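Local coordinates for putative Acetyltransferase (Lactobacillus plantarum WCFS1, PDB 3EFA), which probably transfers an acetyl group from acetyl-CoA to an amino group of an acceptor not yet identified, as GNAT-family N-acetyltransferases do, at residues A96-W99 with A100-G104; R118-L122 with C123-V127; L21-V25 with F26-R30. All blocks are in the same frame, centred on the assembly; numbering follows the deposited sequence.

Along the chain the order is interaction 3, interaction 1, interaction 2, and each is a local contact in a helix or at its end. Interaction 3 closes helix 12-29, interaction 1 closes helix 88-102, and interaction 2 runs from helix 117-122 into strand 126-129, an outermost strand of the mixed sheet within this chain. Centres of interactions 1 and 2 are about 18 Å apart, yet a probable hydrogen bond of 2.9 Å between E97 OE2 and Y125 OH ties the C-terminal part of helix 88-102 to the turn after helix 117-122. The centre of interaction 3, a separate helix end touching neither, lies about 28 Å from that of interaction 1, on the opposite side of the chain's centre, and about 25 Å from that of interaction 2.

Interaction 1 (A96-W99 with A100-G104); sequences AEEW and ATQRG
The nitrogens of A100 and T101 bond to A96 O and E97 O as regular alpha-turns of helix 88-102, which then ends in a Schellman motif with G104, at positive phi, as its C-prime residue. One turn apart, W99 and R103 form the main side-chain contact. W99 has CG anti to its own nitrogen (chi1 -174°), and this brings one face of the indole against the arginine. The guanidinium lies flat over one face of the ring, the two planes only 12° apart, and R103 CZ stands 3.4 Å from the centroid of the five-membered ring in a cation-pi contact. One step back along the arginine chain, R103 CD lies 3.5 Å from the centroid of the W99 six-membered ring, over its face, a CH-pi contact. R103 NH1 also donates to W99 O at 2.9 Å, in the guanidinium plane; ring and carbonyl of one residue together fix the arginine's rotation. E98 O accepts two bonds from the same face of its plane: from Q102 N, at 3.2 Å, and from T101 OG1, at 3.0 Å. The threonine hydroxyl thus helps satisfy a carbonyl of the last full turn. Farther out, the E98 carboxylate and the Q102 amide meet with their planes 75° apart, and the bond from Q102 NE2 to E98 OE2, though 2.8 Å long, is weak and bent. In the beta-alpha-beta unit of strand 71-79, helix 88-102 and strand 107-113, the helix lies against the sheet: A96 packs on L62 and F74, W99 touches L64 and stacks on F8, and E97 reaches past F74 to a salt bridge with K144 of strand 139-145 and a hydrogen bond with Y125.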
loop_
_atom_site.group_PDB
_atom_site.type_symbol
_atom_site.label_atom_id
_atom_site.label_comp_id
_atom_site.label_asym_id
_atom_site.label_seq_id
_atom_site.Cartn_x
_atom_site.Cartn_y
_atom_site.Cartn_z
ATOM N N ALA A 96 6.250 -8.874 -18.922
ATOM C CA ALA A 96 5.142 -9.213 -18.019
ATOM C C ALA A 96 4.074 -8.108 -17.928
ATOM O O ALA A 96 2.872 -8.406 -17.829
ATOM C CB ALA A 96 5.667 -9.595 -16.614
ATOM N N GLU A 97 4.508 -6.844 -17.968
ATOM C CA GLU A 97 3.568 -5.714 -18.031
ATOM C C GLU A 97 2.650 -5.799 -19.258
ATOM O O GLU A 97 1.435 -5.634 -19.148
ATOM C CB GLU A 97 4.300 -4.356 -17.981
ATOM C CG GLU A 97 4.894 -4.027 -16.600
ATOM C CD GLU A 97 5.678 -2.711 -16.550
ATOM O OE1 GLU A 97 5.577 -1.892 -17.489
ATOM O OE2 GLU A 97 6.398 -2.493 -15.554
ATOM N N GLU A 98 3.233 -6.073 -20.420
ATOM C CA GLU A 98 2.466 -6.216 -21.657
ATOM C C GLU A 98 1.486 -7.418 -21.599
ATOM O O GLU A 98 0.329 -7.313 -22.025
ATOM C CB GLU A 98 3.421 -6.283 -22.864
ATOM C CG GLU A 98 2.807 -6.784 -24.174
ATOM C CD GLU A 98 1.747 -5.842 -24.738
ATOM O OE1 GLU A 98 1.954 -4.610 -24.701
ATOM O OE2 GLU A 98 0.705 -6.335 -25.228
ATOM N N TRP A 99 1.944 -8.537 -21.041
ATOM C CA TRP A 99 1.086 -9.708 -20.802
ATOM C C TRP A 99 -0.127 -9.354 -19.906
ATOM O O TRP A 99 -1.257 -9.747 -20.197
ATOM C CB TRP A 99 1.926 -10.839 -20.196
ATOM C CG TRP A 99 1.225 -12.177 -20.005
ATOM C CD1 TRP A 99 1.178 -13.218 -20.897
ATOM C CD2 TRP A 99 0.522 -12.623 -18.837
ATOM N NE1 TRP A 99 0.466 -14.270 -20.364
ATOM C CE2 TRP A 99 0.053 -13.933 -19.102
ATOM C CE3 TRP A 99 0.226 -12.035 -17.597
ATOM C CZ2 TRP A 99 -0.686 -14.665 -18.173
ATOM C CZ3 TRP A 99 -0.511 -12.765 -16.669
ATOM C CH2 TRP A 99 -0.959 -14.063 -16.962
ATOM N N ALA A 100 0.110 -8.592 -18.840
ATOM C CA ALA A 100 -0.960 -8.173 -17.928
ATOM C C ALA A 100 -1.994 -7.212 -18.545
ATOM O O ALA A 100 -3.210 -7.377 -18.343
ATOM C CB ALA A 100 -0.366 -7.564 -16.651
ATOM N N THR A 101 -1.520 -6.207 -19.279
ATOM C CA THR A 101 -2.430 -5.277 -19.952
ATOM C C THR A 101 -3.320 -6.004 -20.952
ATOM O O THR A 101 -4.478 -5.631 -21.142
ATOM C CB THR A 101 -1.692 -4.113 -20.681
ATOM O OG1 THR A 101 -0.947 -4.624 -21.793
ATOM C CG2 THR A 101 -0.762 -3.374 -19.735
ATOM N N GLN A 102 -2.779 -7.047 -21.585
ATOM C CA GLN A 102 -3.550 -7.844 -22.533
ATOM C C GLN A 102 -4.711 -8.551 -21.839
ATOM O O GLN A 102 -5.710 -8.893 -22.469
ATOM C CB GLN A 102 -2.659 -8.871 -23.240
ATOM C CG GLN A 102 -1.738 -8.284 -24.307
ATOM C CD GLN A 102 -0.810 -9.328 -24.929
ATOM O OE1 GLN A 102 -0.754 -10.479 -24.484
ATOM N NE2 GLN A 102 -0.075 -8.924 -25.961
ATOM N N ARG A 103 -4.580 -8.767 -20.536
ATOM C CA ARG A 103 -5.628 -9.448 -19.777
ATOM C C ARG A 103 -6.465 -8.488 -18.907
ATOM O O ARG A 103 -7.162 -8.916 -17.988
ATOM C CB ARG A 103 -5.018 -10.586 -18.957
ATOM C CG ARG A 103 -4.605 -11.762 -19.826
ATOM C CD ARG A 103 -3.361 -12.525 -19.335
ATOM N NE ARG A 103 -3.022 -13.574 -20.297
ATOM C CZ ARG A 103 -2.322 -13.373 -21.413
ATOM N NH1 ARG A 103 -1.851 -12.167 -21.705
ATOM N NH2 ARG A 103 -2.080 -14.380 -22.239
ATOM N N GLY A 104 -6.385 -7.192 -19.204
ATOM C CA GLY A 104 -7.260 -6.208 -18.595
ATOM C C GLY A 104 -6.832 -5.630 -17.254
ATOM O O GLY A 104 -7.638 -5.010 -16.562
#

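Interaction 2 (R118-L122 with C123-V127); sequences RFYEL and CGYRV. With FMT (formic acid), chain D.
Y120 and Y125 meet across a Schellman motif, the turn by which helix 117-122 gives way to strand 126-129 in the GNAT fold. Their rings form an edge-to-face pair, the edge of Y120 toward the face of Y125, with centroids 6.0 Å apart and planes at 78°. The backbone closes the turn: Y125 N donates to Y120 O at 2.9 Å, G124 at positive phi turns the chain, and G124 N reaches E121 O from above its carbonyl plane. Y120 O also lies at the edge of the Y125 ring, in its plane and 3.5 Å from CD2. With CG beside their backbone nitrogens (chi1 -71° and -67°), both tyrosines turn inward, where L93 of helix 88-102, I110 of strand 107-113 and M142 of strand 139-145 pack on them. F119 CD2 lies over the centre of one face of the Y120 ring, while C123 SG is 4.7 Å from the centroid of the F119 ring, over its face, a distant sulfur-aromatic contact. E121 meets the turn just ahead of the strand: its CA makes a CA-H...O contact with Y125 O, and a water bonded to both E121 O and Y125 O bridges the same two residues. At the end of its extended chain E121 OE2 bonds to Q117 and, through a second water, to V127 N. R126 packs against A68 of the second subunit, and its NH1 donates to O2 of a formic acid molecule, probably from the crystallisation liquor, at 2.8 Å.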
loop_
_atom_site.group_PDB
_atom_site.type_symbol
_atom_site.label_atom_id
_atom_site.label_comp_id
_atom_site.label_asym_id
_atom_site.label_seq_id
_atom_site.Cartn_x
_atom_site.Cartn_y
_atom_site.Cartn_z
ATOM N N ARG A 118 15.352 2.555 -6.505
ATOM C CA ARG A 118 15.768 3.312 -7.690
ATOM C C ARG A 118 15.570 2.542 -8.981
ATOM O O ARG A 118 15.112 3.096 -9.984
ATOM C CB ARG A 118 17.229 3.752 -7.592
ATOM C CG ARG A 118 17.699 4.528 -8.829
ATOM C CD ARG A 118 19.179 4.907 -8.747
ATOM N NE ARG A 118 19.632 5.820 -9.806
ATOM C CZ ARG A 118 18.902 6.786 -10.368
ATOM N NH1 ARG A 118 17.649 7.008 -9.987
ATOM N NH2 ARG A 118 19.437 7.548 -11.317
ATOM N N PHE A 119 15.945 1.267 -8.950
ATOM C CA PHE A 119 15.720 0.360 -10.068
ATOM C C PHE A 119 14.263 0.446 -10.548
ATOM O O PHE A 119 14.008 0.691 -11.731
ATOM C CB PHE A 119 16.089 -1.068 -9.649
ATOM C CG PHE A 119 15.779 -2.119 -10.682
ATOM C CD1 PHE A 119 16.637 -2.339 -11.756
ATOM C CD2 PHE A 119 14.642 -2.907 -10.567
ATOM C CE1 PHE A 119 16.357 -3.326 -12.710
ATOM C CE2 PHE A 119 14.359 -3.886 -11.509
ATOM C CZ PHE A 119 15.216 -4.097 -12.584
ATOM N N TYR A 120 13.309 0.277 -9.631
ATOM C CA TYR A 120 11.897 0.302 -10.017
ATOM C C TYR A 120 11.421 1.690 -10.460
ATOM O O TYR A 120 10.537 1.798 -11.315
ATOM C CB TYR A 120 10.991 -0.324 -8.934
ATOM C CG TYR A 120 11.159 -1.834 -8.861
ATOM C CD1 TYR A 120 10.758 -2.650 -9.921
ATOM C CD2 TYR A 120 11.744 -2.444 -7.755
ATOM C CE1 TYR A 120 10.930 -4.026 -9.879
ATOM C CE2 TYR A 120 11.918 -3.823 -7.699
ATOM C CZ TYR A 120 11.507 -4.610 -8.768
ATOM O OH TYR A 120 11.675 -5.986 -8.725
ATOM N N GLU A 121 12.012 2.742 -9.892
ATOM C CA GLU A 121 11.719 4.105 -10.341
ATOM C C GLU A 121 12.133 4.321 -11.814
ATOM O O GLU A 121 11.393 4.936 -12.585
ATOM C CB GLU A 121 12.351 5.148 -9.408
ATOM C CG GLU A 121 11.684 5.181 -8.023
ATOM C CD GLU A 121 12.301 6.176 -7.047
ATOM O OE1 GLU A 121 13.479 6.564 -7.219
ATOM O OE2 GLU A 121 11.601 6.559 -6.085
ATOM N N LEU A 122 13.295 3.801 -12.208
ATOM C CA LEU A 122 13.699 3.867 -13.613
ATOM C C LEU A 122 12.703 3.154 -14.526
ATOM O O LEU A 122 12.531 3.544 -15.686
ATOM C CB LEU A 122 15.098 3.284 -13.830
ATOM C CG LEU A 122 16.280 4.188 -13.482
ATOM C CD1 LEU A 122 17.565 3.457 -13.746
ATOM C CD2 LEU A 122 16.238 5.507 -14.267
ATOM N N CYS A 123 12.050 2.117 -14.004
ATOM C CA CYS A 123 11.039 1.398 -14.779
ATOM C C CYS A 123 9.666 2.066 -14.705
ATOM O O CYS A 123 8.709 1.578 -15.309
ATOM C CB CYS A 123 10.938 -0.075 -14.353
ATOM S SG CYS A 123 12.449 -1.052 -14.596
ATOM N N GLY A 124 9.567 3.164 -13.954
ATOM C CA GLY A 124 8.335 3.937 -13.896
ATOM C C GLY A 124 7.417 3.740 -12.692
ATOM O O GLY A 124 6.299 4.264 -12.682
ATOM N N TYR A 125 7.872 3.002 -11.680
ATOM C CA TYR A 125 7.107 2.845 -10.427
ATOM C C TYR A 125 7.364 4.007 -9.447
ATOM O O TYR A 125 8.387 4.686 -9.539
ATOM C CB TYR A 125 7.418 1.493 -9.752
ATOM C CG TYR A 125 6.933 0.289 -10.540
ATOM C CD1 TYR A 125 5.786 -0.415 -10.154
ATOM C CD2 TYR A 125 7.613 -0.131 -11.682
ATOM C CE1 TYR A 125 5.325 -1.511 -10.891
ATOM C CE2 TYR A 125 7.171 -1.210 -12.424
ATOM C CZ TYR A 125 6.028 -1.899 -12.031
ATOM O OH TYR A 125 5.606 -2.964 -12.786
ATOM N N ARG A 126 6.425 4.238 -8.528
ATOM C CA ARG A 126 6.618 5.201 -7.429
ATOM C C ARG A 126 6.162 4.629 -6.067
ATOM O O ARG A 126 5.207 3.855 -6.000
ATOM C CB ARG A 126 5.879 6.522 -7.722
ATOM C CG ARG A 126 4.379 6.327 -7.774
ATOM C CD ARG A 126 3.582 7.613 -7.956
ATOM N NE ARG A 126 2.206 7.435 -7.482
ATOM C CZ ARG A 126 1.356 6.539 -7.983
ATOM N NH1 ARG A 126 1.737 5.727 -8.971
ATOM N NH2 ARG A 126 0.124 6.439 -7.492
ATOM N N VAL A 127 6.838 5.022 -4.988
ATOM C CA VAL A 127 6.441 4.616 -3.640
ATOM C C VAL A 127 5.058 5.166 -3.296
ATOM O O VAL A 127 4.803 6.350 -3.495
ATOM C CB VAL A 127 7.444 5.125 -2.579
ATOM C CG1 VAL A 127 7.016 4.680 -1.162
ATOM C CG2 VAL A 127 8.874 4.656 -2.917
HETATM C C FMT D . 3.422 5.721 -12.275
HETATM O O1 FMT D . 2.312 5.718 -12.818
HETATM O O2 FMT D . 3.619 5.813 -11.059
HETATM O O HOH W 1 8.913 7.019 -5.756
HETATM O O HOH W 2 9.183 6.452 -11.942
#

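Interaction 3 (L21-V25 with F26-R30); sequences LRQAV and FVEER
Q23 bends over V27 to grip E28, five residues on. Its CB starts away from the 26-30 segment, but with CG anti to the backbone nitrogen (chi1 166°) and a bend at chi2 the chain comes back, CG lying 3.6 Å from E28 OE1. CD then passes V27 CB at 4.1 Å, and OE1 rests 3.9 Å from V27 CG2. At the tip NE2 donates to E28 OE1 at 2.9 Å, almost straight at 174°; the oxygen lies in the amide plane and offers its anti lone pair, while the carboxylate is turned 68° from the amide. A leucine here would probably leave E28 OE1 without its amide donor and the carboxylate freer to swing. The i to i+5 spacing belongs to a pi-type widening near the end of helix 12-29, the first helix of the GNAT fold: E28 N bonds to Q23 O and E29 N to A24 O, whereas F26 N still bonds to R22 O in the alpha pattern. V25 lies alongside both E29 and R30, its CG1 4.2 Å from R30 CD, and packs on C78 of strand 71-79. The charged ends go elsewhere: R22 to E37 and D42, E29 to R84, and R30 to E113, all salt bridges. F26 CD2 touches R22 CB at 4.0 Å, and the ring also packs on C78.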
loop_
_atom_site.group_PDB
_atom_site.type_symbol
_atom_site.label_atom_id
_atom_site.label_comp_id
_atom_site.label_asym_id
_atom_site.label_seq_id
_atom_site.Cartn_x
_atom_site.Cartn_y
_atom_site.Cartn_z
ATOM N N LEU A 21 15.116 -21.806 -9.635
ATOM C CA LEU A 21 15.732 -20.477 -9.458
ATOM C C LEU A 21 15.540 -19.946 -8.028
ATOM O O LEU A 21 16.506 -19.523 -7.387
ATOM C CB LEU A 21 15.225 -19.476 -10.506
ATOM C CG LEU A 21 15.676 -19.749 -11.962
ATOM C CD1 LEU A 21 15.078 -18.767 -12.977
ATOM C CD2 LEU A 21 17.195 -19.758 -12.085
ATOM N N ARG A 22 14.310 -20.014 -7.515
ATOM C CA ARG A 22 14.011 -19.494 -6.170
ATOM C C ARG A 22 14.713 -20.290 -5.051
ATOM O O ARG A 22 15.176 -19.708 -4.058
ATOM C CB ARG A 22 12.493 -19.392 -5.929
ATOM C CG ARG A 22 11.718 -18.500 -6.957
ATOM C CD ARG A 22 10.201 -18.788 -6.960
ATOM N NE ARG A 22 9.636 -18.818 -5.609
ATOM C CZ ARG A 22 8.408 -19.238 -5.291
ATOM N NH1 ARG A 22 7.570 -19.689 -6.229
ATOM N NH2 ARG A 22 8.017 -19.215 -4.022
ATOM N N GLN A 23 14.808 -21.609 -5.215
ATOM C CA GLN A 23 15.501 -22.450 -4.225
ATOM C C GLN A 23 16.987 -22.075 -4.160
ATOM O O GLN A 23 17.574 -21.977 -3.079
ATOM C CB GLN A 23 15.318 -23.957 -4.544
ATOM C CG GLN A 23 16.251 -24.940 -3.786
ATOM C CD GLN A 23 15.861 -25.176 -2.319
ATOM O OE1 GLN A 23 14.706 -24.990 -1.919
ATOM N NE2 GLN A 23 16.835 -25.581 -1.511
ATOM N N ALA A 24 17.587 -21.841 -5.319
ATOM C CA ALA A 24 19.014 -21.549 -5.364
ATOM C C ALA A 24 19.336 -20.182 -4.762
ATOM O O ALA A 24 20.296 -20.062 -3.995
ATOM C CB ALA A 24 19.559 -21.659 -6.794
ATOM N N VAL A 25 18.523 -19.173 -5.096
ATOM C CA VAL A 25 18.770 -17.779 -4.695
ATOM C C VAL A 25 18.292 -17.416 -3.276
ATOM O O VAL A 25 19.076 -16.948 -2.447
ATOM C CB VAL A 25 18.147 -16.773 -5.713
ATOM C CG1 VAL A 25 18.270 -15.341 -5.213
ATOM C CG2 VAL A 25 18.804 -16.903 -7.092
ATOM N N PHE A 26 17.005 -17.614 -3.006
ATOM C CA PHE A 26 16.426 -17.214 -1.716
ATOM C C PHE A 26 16.788 -18.171 -0.575
ATOM O O PHE A 26 17.219 -17.727 0.486
ATOM C CB PHE A 26 14.894 -17.076 -1.801
ATOM C CG PHE A 26 14.419 -15.940 -2.676
ATOM C CD1 PHE A 26 14.677 -14.607 -2.326
ATOM C CD2 PHE A 26 13.689 -16.197 -3.831
ATOM C CE1 PHE A 26 14.231 -13.546 -3.129
ATOM C CE2 PHE A 26 13.238 -15.150 -4.644
ATOM C CZ PHE A 26 13.507 -13.817 -4.290
ATOM N N VAL A 27 16.604 -19.477 -0.792
ATOM C CA VAL A 27 16.827 -20.466 0.260
ATOM C C VAL A 27 18.321 -20.750 0.501
ATOM O O VAL A 27 18.806 -20.629 1.620
ATOM C CB VAL A 27 16.044 -21.801 -0.007
ATOM C CG1 VAL A 27 16.298 -22.834 1.103
ATOM C CG2 VAL A 27 14.557 -21.536 -0.126
ATOM N N GLU A 28 19.050 -21.122 -0.544
ATOM C CA GLU A 28 20.436 -21.554 -0.355
ATOM C C GLU A 28 21.453 -20.411 -0.271
ATOM O O GLU A 28 22.290 -20.379 0.631
ATOM C CB GLU A 28 20.829 -22.586 -1.419
ATOM C CG GLU A 28 20.124 -23.934 -1.192
ATOM C CD GLU A 28 20.404 -24.966 -2.275
ATOM O OE1 GLU A 28 19.505 -25.785 -2.544
ATOM O OE2 GLU A 28 21.512 -24.971 -2.845
ATOM N N GLU A 29 21.372 -19.476 -1.207
ATOM C CA GLU A 29 22.333 -18.390 -1.275
ATOM C C GLU A 29 22.117 -17.354 -0.166
ATOM O O GLU A 29 23.081 -16.830 0.394
ATOM C CB GLU A 29 22.284 -17.715 -2.653
ATOM C CG GLU A 29 23.085 -16.419 -2.744
ATOM C CD GLU A 29 22.948 -15.741 -4.098
ATOM O OE1 GLU A 29 22.416 -16.374 -5.035
ATOM O OE2 GLU A 29 23.372 -14.574 -4.230
ATOM N N ARG A 30 20.857 -17.073 0.159
ATOM C CA ARG A 30 20.543 -15.993 1.092
ATOM C C ARG A 30 19.966 -16.443 2.435
ATOM O O ARG A 30 19.680 -15.615 3.289
ATOM C CB ARG A 30 19.632 -14.962 0.422
ATOM C CG ARG A 30 20.342 -14.196 -0.682
ATOM C CD ARG A 30 19.370 -13.503 -1.601
ATOM N NE ARG A 30 18.510 -12.582 -0.876
ATOM C CZ ARG A 30 17.652 -11.753 -1.459
ATOM N NH1 ARG A 30 17.543 -11.734 -2.784
ATOM N NH2 ARG A 30 16.904 -10.945 -0.718
#